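Local coordinates for protein CCMAN5 (Cellulosimicrobium cellulans, PDB 2XSG) that probably hydrolyses terminal alpha-mannose residues of glycans as a calcium-containing bacterial mannosidase of glycoside hydrolase family 92, at residues L378-A383 against G423-D428. Residues are numbered along the deposited sequence; the frame is centred on the assembly and turned at random.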
loop_
_atom_site.group_PDB
_atom_site.type_symbol
_atom_site.label_atom_id
_atom_site.label_comp_id
_atom_site.label_asym_id
_atom_site.label_seq_id
_atom_site.Cartn_x
_atom_site.Cartn_y
_atom_site.Cartn_z
ATOM N N LEU A 378 12.329 8.249 -5.225
ATOM C CA LEU A 378 11.579 9.358 -4.634
ATOM C C LEU A 378 12.374 10.662 -4.773
ATOM O O LEU A 378 11.808 11.714 -5.089
ATOM C CB LEU A 378 11.268 9.071 -3.157
ATOM C CG LEU A 378 10.427 10.062 -2.343
ATOM C CD1 LEU A 378 9.129 10.427 -3.061
ATOM C CD2 LEU A 378 10.152 9.429 -0.959
ATOM N N VAL A 379 13.689 10.555 -4.560
ATOM C CA VAL A 379 14.621 11.674 -4.785
ATOM C C VAL A 379 14.605 12.170 -6.242
ATOM O O VAL A 379 14.505 13.371 -6.469
ATOM C CB VAL A 379 16.053 11.345 -4.292
ATOM C CG1 VAL A 379 17.037 12.402 -4.744
ATOM C CG2 VAL A 379 16.070 11.237 -2.760
ATOM N N TYR A 380 14.659 11.255 -7.209
ATOM C CA TYR A 380 14.607 11.627 -8.631
ATOM C C TYR A 380 13.308 12.301 -9.015
ATOM O O TYR A 380 13.304 13.219 -9.844
ATOM C CB TYR A 380 14.783 10.412 -9.535
ATOM C CG TYR A 380 16.182 10.151 -9.972
ATOM C CD1 TYR A 380 17.235 10.240 -9.068
ATOM C CD2 TYR A 380 16.467 9.801 -11.296
ATOM C CE1 TYR A 380 18.538 9.999 -9.462
ATOM C CE2 TYR A 380 17.783 9.551 -11.705
ATOM C CZ TYR A 380 18.802 9.658 -10.772
ATOM O OH TYR A 380 20.093 9.405 -11.114
ATOM N N LEU A 381 12.216 11.838 -8.408
ATOM C CA LEU A 381 10.884 12.369 -8.685
ATOM C C LEU A 381 10.775 13.844 -8.312
ATOM O O LEU A 381 10.245 14.644 -9.090
ATOM C CB LEU A 381 9.794 11.539 -7.993
ATOM C CG LEU A 381 8.365 12.022 -8.268
ATOM C CD1 LEU A 381 8.027 11.828 -9.740
ATOM C CD2 LEU A 381 7.346 11.325 -7.389
ATOM N N PHE A 382 11.271 14.192 -7.126
ATOM C CA PHE A 382 11.304 15.597 -6.679
ATOM C C PHE A 382 12.379 16.413 -7.405
ATOM O O PHE A 382 12.186 17.591 -7.679
ATOM C CB PHE A 382 11.441 15.696 -5.148
ATOM C CG PHE A 382 10.113 15.578 -4.428
ATOM C CD1 PHE A 382 9.309 16.692 -4.244
ATOM C CD2 PHE A 382 9.637 14.335 -4.005
ATOM C CE1 PHE A 382 8.052 16.586 -3.613
ATOM C CE2 PHE A 382 8.400 14.225 -3.376
ATOM C CZ PHE A 382 7.603 15.357 -3.190
ATOM N N ALA A 383 13.496 15.774 -7.732
ATOM C CA ALA A 383 14.559 16.421 -8.481
ATOM C C ALA A 383 14.046 16.818 -9.873
ATOM O O ALA A 383 14.388 17.907 -10.386
ATOM C CB ALA A 383 15.755 15.513 -8.579
ATOM N N GLY A 423 24.941 8.489 -0.722
ATOM C CA GLY A 423 25.141 8.518 -2.169
ATOM C C GLY A 423 23.819 8.594 -2.919
ATOM O O GLY A 423 23.652 7.947 -3.945
ATOM N N PHE A 424 22.868 9.364 -2.405
ATOM C CA PHE A 424 21.596 9.549 -3.104
ATOM C C PHE A 424 21.771 10.656 -4.133
ATOM O O PHE A 424 21.732 11.850 -3.805
ATOM C CB PHE A 424 20.438 9.860 -2.148
ATOM C CG PHE A 424 19.878 8.638 -1.430
ATOM C CD1 PHE A 424 19.267 7.603 -2.141
ATOM C CD2 PHE A 424 19.945 8.543 -0.045
ATOM C CE1 PHE A 424 18.748 6.480 -1.477
ATOM C CE2 PHE A 424 19.418 7.439 0.631
ATOM C CZ PHE A 424 18.820 6.404 -0.081
ATOM N N ASP A 425 21.969 10.237 -5.379
ATOM C CA ASP A 425 22.184 11.153 -6.472
ATOM C C ASP A 425 21.005 12.118 -6.603
ATOM O O ASP A 425 19.846 11.705 -6.503
ATOM C CB ASP A 425 22.427 10.371 -7.772
ATOM C CG ASP A 425 22.739 11.279 -8.957
ATOM O OD1 ASP A 425 23.610 12.184 -8.814
ATOM O OD2 ASP A 425 22.102 11.087 -10.031
ATOM N N ARG A 426 21.330 13.407 -6.795
ATOM C CA ARG A 426 20.362 14.491 -7.033
ATOM C C ARG A 426 19.538 14.908 -5.812
ATOM O O ARG A 426 18.483 15.528 -5.951
ATOM C CB ARG A 426 19.434 14.177 -8.217
ATOM C CG ARG A 426 20.167 14.075 -9.549
ATOM C CD ARG A 426 19.309 14.672 -10.643
ATOM N NE ARG A 426 18.279 13.751 -11.069
ATOM C CZ ARG A 426 17.131 14.093 -11.651
ATOM N NH1 ARG A 426 16.796 15.373 -11.878
ATOM N NH2 ARG A 426 16.299 13.120 -11.984
ATOM N N LEU A 427 20.020 14.586 -4.619
ATOM C CA LEU A 427 19.341 15.018 -3.388
ATOM C C LEU A 427 19.344 16.543 -3.282
ATOM O O LEU A 427 18.342 17.138 -2.891
ATOM C CB LEU A 427 19.958 14.369 -2.150
ATOM C CG LEU A 427 19.380 14.688 -0.766
ATOM C CD1 LEU A 427 17.947 14.178 -0.630
ATOM C CD2 LEU A 427 20.289 14.103 0.335
ATOM N N ASP A 428 20.450 17.183 -3.667
ATOM C CA ASP A 428 20.507 18.653 -3.658
ATOM C C ASP A 428 19.387 19.283 -4.507
ATOM O O ASP A 428 18.836 20.300 -4.123
ATOM C CB ASP A 428 21.902 19.193 -4.053
ATOM C CG ASP A 428 22.358 18.745 -5.450
ATOM O OD1 ASP A 428 21.681 17.926 -6.113
ATOM O OD2 ASP A 428 23.431 19.206 -5.884
#
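Arg-426 points one edge of its guanidinium at the face of the Tyr-380 ring, a cation-pi contact at the point where a type II beta turn, Phe-424 to Leu-427, leads into helix 427-438 of the GH92 catalytic domain. The case illustrates how a turn preceding a helix can be fitted against an earlier helix, here 368-387, with Arg-426 at the N-cap position. CZ of Arg-426 stands over the ring face, 4.4 Å from the centroid of the Tyr-380 ring and only 12° off its normal. The two planes, however, are 78° apart. The guanidinium therefore turns its edge to the ring's face, with NH2 of Arg-426 3.4 Å from CD2 of Tyr-380. Bends at chi2 and chi3 bring the arginine chain alongside helix 368-387, where CB of Ala-383 covers one guanidinium face, 3.5 Å from NH1 of Arg-426. A salt bridge from NH2 to Asp-384 probably balances the charge and helps fix the group's rotation.

The close-packed side is buried. CG1 of Val-379, anti to the backbone N (chi1 170°), presses on the turn's backbone, 3.4 Å from O of Asp-425, a carbonyl that also accepts a hydrogen bond from Gln-376. The other methyl, CG2 of Val-379, meets CD1 of Leu-427 more loosely, at 4.1 Å.

Toward solvent the fit slackens: Asp-425 is exposed, and its carboxylate is turned obliquely to the tyrosine ring. A leucine in place of Tyr-380 would probably leave the Arg-426 guanidinium without its aromatic face and Asp-425 without a hydroxyl donor. The hydrogen bond at stake, a weak one, runs from OH of Tyr-380 to OD2 of Asp-425, 2.8 Å away.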